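Local coordinates for tegumental protein 20.8 kDa (Clonorchis sinensis, PDB 5X2D) that probably binds calcium as a full-length protein, the part in this chain being its dynein light chain-like domain, at residues P1-E6 with K21-T26; S78-L83 with L89-S94. All coordinates share one frame; numbering follows the deposited sequence.

Interaction 1. Residues P1-E6 with K21-T26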
ATOM      1  N   PRO A   1      24.162  -4.421  16.302  1.00182.19           N
ATOM      2  CA  PRO A   1      24.204  -5.477  15.285  1.00179.52           C
ATOM      3  C   PRO A   1      23.773  -4.998  13.904  1.00167.37           C
ATOM      4  O   PRO A   1      24.054  -3.853  13.536  1.00171.94           O
ATOM      5  CB  PRO A   1      23.217  -6.525  15.825  1.00177.63           C
ATOM      6  CG  PRO A   1      22.936  -6.103  17.294  1.00180.64           C
ATOM      7  CD  PRO A   1      23.887  -4.987  17.631  1.00183.77           C
ATOM      8  N   SER A   2      23.104  -5.878  13.158  1.00141.59           N
ATOM      9  CA  SER A   2      22.624  -5.566  11.814  1.00128.48           C
ATOM     10  C   SER A   2      21.404  -6.402  11.419  1.00116.24           C
ATOM     11  O   SER A   2      20.967  -7.288  12.154  1.00112.04           O
ATOM     12  CB  SER A   2      23.740  -5.804  10.785  1.00127.85           C
ATOM     13  OG  SER A   2      23.340  -5.446   9.470  1.00119.11           O
ATOM     14  N   LEU A   3      20.854  -6.097  10.248  1.00119.16           N
ATOM     15  CA  LEU A   3      19.734  -6.854   9.689  1.00114.48           C
ATOM     16  C   LEU A   3      20.197  -8.125   8.999  1.00113.85           C
ATOM     17  O   LEU A   3      21.216  -8.127   8.310  1.00114.83           O
ATOM     18  CB  LEU A   3      18.937  -6.016   8.693  1.00106.65           C
ATOM     19  CG  LEU A   3      17.935  -5.029   9.277  1.00102.16           C
ATOM     20  CD1 LEU A   3      17.182  -4.398   8.135  1.00 93.07           C
ATOM     21  CD2 LEU A   3      16.982  -5.749  10.216  1.00107.88           C
ATOM     22  N   PRO A   4      19.442  -9.211   9.175  1.00115.08           N
ATOM     23  CA  PRO A   4      19.749 -10.436   8.446  1.00119.20           C
ATOM     24  C   PRO A   4      19.871 -10.145   6.942  1.00113.66           C
ATOM     25  O   PRO A   4      19.263  -9.181   6.458  1.00104.76           O
ATOM     26  CB  PRO A   4      18.544 -11.330   8.765  1.00119.24           C
ATOM     27  CG  PRO A   4      18.069 -10.858  10.081  1.00116.23           C
ATOM     28  CD  PRO A   4      18.260  -9.368  10.040  1.00112.32           C
ATOM     29  N   PRO A   5      20.713 -10.913   6.228  1.00107.92           N
ATOM     30  CA  PRO A   5      20.904 -10.680   4.792  1.00108.14           C
ATOM     31  C   PRO A   5      19.657 -10.945   3.943  1.00106.74           C
ATOM     32  O   PRO A   5      19.498 -10.318   2.893  1.00105.58           O
ATOM     33  CB  PRO A   5      22.032 -11.647   4.430  1.00115.49           C
ATOM     34  CG  PRO A   5      22.060 -12.652   5.535  1.00119.02           C
ATOM     35  CD  PRO A   5      21.646 -11.920   6.758  1.00112.86           C
ATOM     36  N   GLU A   6      18.781 -11.839   4.400  1.00111.89           N
ATOM     37  CA  GLU A   6      17.540 -12.130   3.679  1.00118.87           C
ATOM     38  C   GLU A   6      16.718 -10.875   3.457  1.00117.02           C
ATOM     39  O   GLU A   6      16.101 -10.716   2.406  1.00121.30           O
ATOM     40  CB  GLU A   6      16.668 -13.151   4.426  1.00120.65           C
ATOM     41  CG  GLU A   6      17.360 -14.380   4.993  1.00133.53           C
ATOM     42  CD  GLU A   6      17.994 -14.126   6.340  1.00139.68           C
ATOM     43  OE1 GLU A   6      18.693 -13.102   6.465  1.00140.47           O
ATOM     44  OE2 GLU A   6      17.764 -14.915   7.283  1.00141.74           O
ATOM     45  N   LYS A  21      13.660  -6.036  15.126  1.00100.43           N
ATOM     46  CA  LYS A  21      12.716  -6.915  15.822  1.00104.75           C
ATOM     47  C   LYS A  21      11.531  -7.248  14.936  1.00108.79           C
ATOM     48  O   LYS A  21      10.860  -8.263  15.147  1.00114.20           O
ATOM     49  CB  LYS A  21      12.158  -6.309  17.124  1.00102.12           C
ATOM     50  CG  LYS A  21      12.932  -5.220  17.841  1.00101.14           C
ATOM     51  CD  LYS A  21      12.257  -4.965  19.209  1.00100.90           C
ATOM     52  CE  LYS A  21      12.590  -3.613  19.828  1.00 99.19           C
ATOM     53  NZ  LYS A  21      13.957  -3.678  20.409  1.00115.61           N
ATOM     54  N   ILE A  22      11.302  -6.423  13.920  1.00101.79           N
ATOM     55  CA  ILE A  22      10.374  -6.779  12.865  1.00 86.07           C
ATOM     56  C   ILE A  22      10.956  -7.940  12.051  1.00 87.79           C
ATOM     57  O   ILE A  22      10.212  -8.843  11.651  1.00 79.25           O
ATOM     58  CB  ILE A  22      10.037  -5.560  12.005  1.00 72.94           C
ATOM     59  CG1 ILE A  22       8.913  -4.765  12.688  1.00 71.26           C
ATOM     60  CG2 ILE A  22       9.640  -5.978  10.599  1.00 81.63           C
ATOM     61  CD1 ILE A  22       8.707  -3.345  12.174  1.00 68.66           C
ATOM     62  N   ALA A  23      12.275  -7.924  11.821  1.00 79.89           N
ATOM     63  CA  ALA A  23      12.954  -9.044  11.138  1.00 90.72           C
ATOM     64  C   ALA A  23      12.710 -10.349  11.882  1.00 97.76           C
ATOM     65  O   ALA A  23      12.158 -11.311  11.338  1.00 86.96           O
ATOM     66  CB  ALA A  23      14.431  -8.799  11.029  1.00 93.50           C
ATOM     67  N   ARG A  24      13.128 -10.341  13.146  1.00102.54           N
ATOM     68  CA  ARG A  24      12.982 -11.451  14.080  1.00115.23           C
ATOM     69  C   ARG A  24      11.596 -12.101  14.114  1.00113.89           C
ATOM     70  O   ARG A  24      11.481 -13.321  14.069  1.00117.76           O
ATOM     71  CB  ARG A  24      13.311 -10.934  15.482  1.00128.22           C
ATOM     72  CG  ARG A  24      14.535 -11.525  16.158  1.00138.50           C
ATOM     73  CD  ARG A  24      14.223 -12.896  16.742  1.00149.86           C
ATOM     74  NE  ARG A  24      15.322 -13.403  17.561  1.00153.94           N
ATOM     75  CZ  ARG A  24      15.250 -14.487  18.327  1.00154.67           C
ATOM     76  NH1 ARG A  24      14.132 -15.200  18.369  1.00158.04           N
ATOM     77  NH2 ARG A  24      16.302 -14.870  19.037  1.00150.75           N
ATOM     78  N   GLU A  25      10.549 -11.285  14.199  1.00 98.78           N
ATOM     79  CA  GLU A  25       9.198 -11.805  14.304  1.00 94.45           C
ATOM     80  C   GLU A  25       8.697 -12.315  12.954  1.00102.29           C
ATOM     81  O   GLU A  25       7.965 -13.309  12.882  1.00114.11           O
ATOM     82  CB  GLU A  25       8.261 -10.714  14.862  1.00 94.62           C
ATOM     83  CG  GLU A  25       6.794 -11.101  14.953  1.00 95.36           C
ATOM     84  CD  GLU A  25       6.520 -12.055  16.116  1.00106.38           C
ATOM     85  OE1 GLU A  25       7.466 -12.318  16.910  1.00105.05           O
ATOM     86  OE2 GLU A  25       5.355 -12.520  16.245  1.00107.48           O
ATOM     87  N   THR A  26       9.124 -11.646  11.887  1.00 91.79           N
ATOM     88  CA  THR A  26       8.656 -11.944  10.530  1.00 89.20           C
ATOM     89  C   THR A  26       9.248 -13.193   9.861  1.00 88.19           C
ATOM     90  O   THR A  26       8.519 -14.077   9.429  1.00 89.94           O
ATOM     91  CB  THR A  26       8.972 -10.765   9.607  1.00 91.69           C
ATOM     92  OG1 THR A  26       8.304  -9.606  10.094  1.00 94.71           O
ATOM     93  CG2 THR A  26       8.538 -11.033   8.184  1.00 93.36           C
TER
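Leu3 and Pro4 lie in the N-terminal arm of the dynein light chain-like domain, just before strand 7-13. They pack on Ala23 of helix 16-29. The contact joins the segment leading into strand 7-13 to the first helix of this alpha+beta fold, an antiparallel sheet with helices packed on it. It is a small apolar patch, burying 81 Å² in all, with no hydrogen bond between the two segments.

The methyl of Ala23 points at the arm and meets both residues. Leu3 CD2 is 4.1 Å from Ala23 CB. Pro4 presents the CD corner of its ring, and Pro4 CD lies 4.0 Å from Ala23 CB. Leu3 CD2 and Pro4 CD are themselves neighbours, so one methyl is met by two adjoining groups. The backbones stay further apart, with Leu3 CA 7.3 Å from Ala23 CA.

Of the two Leu3 methyls, CD2 makes the contact. CG is anti to the carbonyl carbon, and chi2 of -175° extends CD1 away from CA. That turns CD2 to the methyl, while CD1 stands further from it. Outside the contact Leu3 also touches Gln19 and Ile20, and Pro4 touches Ile27. The arm therefore follows the helix both before and after Ala23. Ile7, in the strand that follows the arm, packs on Ala23 as well.

Ile22 and Thr26 do not meet the arm. Their side chains touch strand 78-83 and helix 36-54. Thr26 is buried, and its hydroxyl is satisfied within the helix. Ile22 O accepts from both Thr26 N, at 3.0 Å, and Thr26 OG1, at 2.6 Å. The two donors approach from opposite faces of the carbonyl plane, with OG1 tilted 29° out of it.

Interaction 2. Residues S78-L83 with L89-S94; sequences SFQFEL and LFWQTS
Phe81 and Phe90 cross at an oblique angle on one face of an antiparallel beta hairpin, strands 78-83 and 87-92. Phe81 CE1 comes 3.5 Å from Phe90 CE1. Phe81 gets there with CG set between its backbone N and carbonyl carbon, chi1 68°. Phe79 shares this face but sends its ring away from strand 87-92. One face of that ring takes Phe81 CD1 near its rim. Ile22 of helix 16-29 touches Phe79 and Phe81.

The face with Ser78, Gln80, Leu89 and Trp91 is mixed. The extended Gln80 chain lies across Leu89, with Gln80 CD 3.4 Å from Leu89 CD2. Its OE1 is hydrogen-bonded to Tyr67 OH. Ser78 CB approaches Trp91 CD1 at 3.8 Å, obliquely to the indole.

Phe79 and Phe90 form a hydrogen-bonded pair. Phe90 N to Phe79 O is 2.8 Å and Phe79 N to Phe90 O is 3.1 Å. Backbone hydrogen bonds thus fix the strand register. Phe79 and Phe81 are buried against helix 16-29, and Phe90 meets Trp58 of strand 58-63, while the other face combines apolar packing with a polar amide.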
ATOM      1  N   SER A  78       7.639   3.930   9.544  1.00 57.36           N
ATOM      2  CA  SER A  78       7.325   3.103   8.419  1.00 57.60           C
ATOM      3  C   SER A  78       8.554   2.333   7.993  1.00 78.16           C
ATOM      4  O   SER A  78       9.663   2.876   7.907  1.00 80.71           O
ATOM      5  CB  SER A  78       6.727   3.930   7.280  1.00 57.84           C
ATOM      6  OG  SER A  78       7.623   4.861   6.755  1.00 77.32           O
ATOM      7  N   PHE A  79       8.350   1.051   7.732  1.00 70.76           N
ATOM      8  CA  PHE A  79       9.433   0.165   7.357  1.00 70.77           C
ATOM      9  C   PHE A  79       8.987  -0.610   6.127  1.00 73.62           C
ATOM     10  O   PHE A  79       7.849  -1.079   6.083  1.00 68.98           O
ATOM     11  CB  PHE A  79       9.749  -0.758   8.533  1.00 66.60           C
ATOM     12  CG  PHE A  79      10.889  -1.696   8.306  1.00 73.26           C
ATOM     13  CD1 PHE A  79      11.881  -1.407   7.378  1.00 78.95           C
ATOM     14  CD2 PHE A  79      10.991  -2.856   9.070  1.00 71.66           C
ATOM     15  CE1 PHE A  79      12.956  -2.273   7.202  1.00 77.21           C
ATOM     16  CE2 PHE A  79      12.051  -3.724   8.907  1.00 67.54           C
ATOM     17  CZ  PHE A  79      13.049  -3.429   7.973  1.00 69.77           C
ATOM     18  N   GLN A  80       9.837  -0.724   5.110  1.00 72.66           N
ATOM     19  CA  GLN A  80       9.426  -1.473   3.923  1.00 77.05           C
ATOM     20  C   GLN A  80      10.557  -2.369   3.451  1.00 77.62           C
ATOM     21  O   GLN A  80      11.595  -1.868   3.075  1.00 79.21           O
ATOM     22  CB  GLN A  80       8.990  -0.523   2.798  1.00 74.51           C
ATOM     23  CG  GLN A  80       7.794   0.357   3.156  1.00 63.05           C
ATOM     24  CD  GLN A  80       7.282   1.168   1.985  1.00 64.29           C
ATOM     25  OE1 GLN A  80       7.702   0.978   0.856  1.00 85.88           O
ATOM     26  NE2 GLN A  80       6.420   2.128   2.264  1.00 77.23           N
ATOM     27  N   PHE A  81      10.355  -3.686   3.453  1.00 76.71           N
ATOM     28  CA  PHE A  81      11.433  -4.617   3.127  1.00 66.85           C
ATOM     29  C   PHE A  81      10.956  -5.855   2.382  1.00 75.86           C
ATOM     30  O   PHE A  81       9.831  -6.324   2.598  1.00 69.20           O
ATOM     31  CB  PHE A  81      12.149  -5.060   4.401  1.00 65.83           C
ATOM     32  CG  PHE A  81      11.308  -5.910   5.307  1.00 70.59           C
ATOM     33  CD1 PHE A  81      10.467  -5.323   6.261  1.00 72.65           C
ATOM     34  CD2 PHE A  81      11.342  -7.297   5.214  1.00 67.18           C
ATOM     35  CE1 PHE A  81       9.676  -6.110   7.097  1.00 75.58           C
ATOM     36  CE2 PHE A  81      10.548  -8.093   6.053  1.00 73.30           C
ATOM     37  CZ  PHE A  81       9.720  -7.500   6.993  1.00 75.68           C
ATOM     38  N   GLU A  82      11.847  -6.411   1.555  1.00 92.77           N
ATOM     39  CA  GLU A  82      11.584  -7.629   0.768  1.00 92.60           C
ATOM     40  C   GLU A  82      12.222  -8.827   1.453  1.00 88.11           C
ATOM     41  O   GLU A  82      13.401  -8.806   1.778  1.00100.25           O
ATOM     42  CB  GLU A  82      12.143  -7.523  -0.659  1.00 96.61           C
ATOM     43  CG  GLU A  82      11.657  -6.333  -1.470  1.00108.67           C
ATOM     44  CD  GLU A  82      12.257  -6.294  -2.870  1.00126.74           C
ATOM     45  OE1 GLU A  82      12.873  -7.302  -3.293  1.00132.89           O
ATOM     46  OE2 GLU A  82      12.118  -5.247  -3.544  1.00131.29           O
ATOM     47  N   LEU A  83      11.426  -9.849   1.713  1.00 76.56           N
ATOM     48  CA  LEU A  83      11.942 -11.097   2.255  1.00 84.74           C
ATOM     49  C   LEU A  83      11.506 -12.250   1.336  1.00 95.56           C
ATOM     50  O   LEU A  83      10.301 -12.571   1.224  1.00 82.97           O
ATOM     51  CB  LEU A  83      11.456 -11.308   3.689  1.00 82.67           C
ATOM     52  CG  LEU A  83      11.835 -12.595   4.424  1.00 86.27           C
ATOM     53  CD1 LEU A  83      13.249 -12.491   4.959  1.00 89.78           C
ATOM     54  CD2 LEU A  83      10.851 -12.823   5.563  1.00 84.82           C
ATOM     55  N   LEU A  89       5.122  -4.085   4.001  1.00 76.94           N
ATOM     56  CA  LEU A  89       5.039  -2.665   4.312  1.00 77.56           C
ATOM     57  C   LEU A  89       4.448  -2.444   5.710  1.00 78.83           C
ATOM     58  O   LEU A  89       3.353  -2.947   6.024  1.00 75.89           O
ATOM     59  CB  LEU A  89       4.201  -1.921   3.257  1.00 76.67           C
ATOM     60  CG  LEU A  89       4.850  -1.700   1.889  1.00 78.68           C
ATOM     61  CD1 LEU A  89       4.614  -2.906   1.034  1.00 77.10           C
ATOM     62  CD2 LEU A  89       4.352  -0.449   1.190  1.00 74.06           C
ATOM     63  N   PHE A  90       5.171  -1.711   6.553  1.00 74.23           N
ATOM     64  CA  PHE A  90       4.646  -1.342   7.864  1.00 79.20           C
ATOM     65  C   PHE A  90       4.426   0.161   7.962  1.00 84.40           C
ATOM     66  O   PHE A  90       5.293   0.950   7.562  1.00 83.85           O
ATOM     67  CB  PHE A  90       5.575  -1.811   8.984  1.00 67.16           C
ATOM     68  CG  PHE A  90       5.645  -3.310   9.116  1.00 74.68           C
ATOM     69  CD1 PHE A  90       6.338  -4.079   8.168  1.00 74.93           C
ATOM     70  CD2 PHE A  90       5.005  -3.961  10.166  1.00 67.91           C
ATOM     71  CE1 PHE A  90       6.412  -5.467   8.282  1.00 80.18           C
ATOM     72  CE2 PHE A  90       5.066  -5.350  10.288  1.00 87.25           C
ATOM     73  CZ  PHE A  90       5.772  -6.107   9.340  1.00 85.84           C
ATOM     74  N   TRP A  91       3.253   0.530   8.479  1.00 78.44           N
ATOM     75  CA  TRP A  91       2.898   1.906   8.812  1.00 82.03           C
ATOM     76  C   TRP A  91       2.279   1.946  10.186  1.00 78.21           C
ATOM     77  O   TRP A  91       1.222   1.362  10.390  1.00 84.98           O
ATOM     78  CB  TRP A  91       1.851   2.491   7.860  1.00 93.46           C
ATOM     79  CG  TRP A  91       2.225   2.690   6.449  1.00107.32           C
ATOM     80  CD1 TRP A  91       3.191   3.517   5.962  1.00107.31           C
ATOM     81  CD2 TRP A  91       1.590   2.094   5.310  1.00118.00           C
ATOM     82  NE1 TRP A  91       3.214   3.458   4.588  1.00114.60           N
ATOM     83  CE2 TRP A  91       2.242   2.590   4.163  1.00115.80           C
ATOM     84  CE3 TRP A  91       0.538   1.184   5.152  1.00123.55           C
ATOM     85  CZ2 TRP A  91       1.882   2.206   2.877  1.00109.70           C
ATOM     86  CZ3 TRP A  91       0.183   0.806   3.878  1.00120.51           C
ATOM     87  CH2 TRP A  91       0.850   1.323   2.758  1.00115.49           C
ATOM     88  N   GLN A  92       2.852   2.708  11.100  1.00 71.64           N
ATOM     89  CA  GLN A  92       2.151   3.004  12.331  1.00 66.74           C
ATOM     90  C   GLN A  92       1.126   4.086  12.005  1.00 67.85           C
ATOM     91  O   GLN A  92       1.474   5.110  11.472  1.00 68.19           O
ATOM     92  CB  GLN A  92       3.138   3.449  13.380  1.00 67.03           C
ATOM     93  CG  GLN A  92       2.544   3.878  14.676  1.00 74.52           C
ATOM     94  CD  GLN A  92       3.617   4.331  15.637  1.00 81.37           C
ATOM     95  OE1 GLN A  92       4.539   5.078  15.261  1.00 69.84           O
ATOM     96  NE2 GLN A  92       3.540   3.848  16.872  1.00 91.97           N
ATOM     97  N   THR A  93      -0.159   3.824  12.228  1.00 92.85           N
ATOM     98  CA  THR A  93      -1.179   4.807  11.847  1.00 90.00           C
ATOM     99  C   THR A  93      -1.572   5.744  12.986  1.00 89.89           C
ATOM    100  O   THR A  93      -2.217   6.749  12.739  1.00 90.61           O
ATOM    101  CB  THR A  93      -2.474   4.131  11.306  1.00 96.97           C
ATOM    102  OG1 THR A  93      -2.914   3.112  12.213  1.00109.56           O
ATOM    103  CG2 THR A  93      -2.239   3.489   9.939  1.00 85.14           C
ATOM    104  N   SER A  94      -1.176   5.421  14.220  1.00 91.15           N
ATOM    105  CA  SER A  94      -1.381   6.283  15.397  1.00 95.94           C
ATOM    106  C   SER A  94      -0.433   5.846  16.506  1.00102.53           C
ATOM    107  O   SER A  94       0.113   4.747  16.430  1.00102.24           O
ATOM    108  CB  SER A  94      -2.830   6.225  15.901  1.00105.92           C
ATOM    109  OG  SER A  94      -3.702   7.002  15.096  1.00108.29           O
TER

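Overall arrangement
The centres of the two contacts are about 13 Å apart, and helix 16-29 connects them. In interaction 1 its Ala23 takes the N-terminal arm. Ile22 and Thr26 of the same segment pack on the aromatic face of interaction 2: Ile22 CG2 is 3.5 Å from Phe81 CE1, and Thr26 CG2 is 3.9 Å from Phe81 CZ. A second link runs from the arm itself, with Glu6 CB 3.5 Å from Leu83 CD1. The arm continues into strand 7-13, which pairs with strand 78-83. Both contacts are structural packing within the domain. Calcium binding is probably a property of the EF-hand part of the full-length protein.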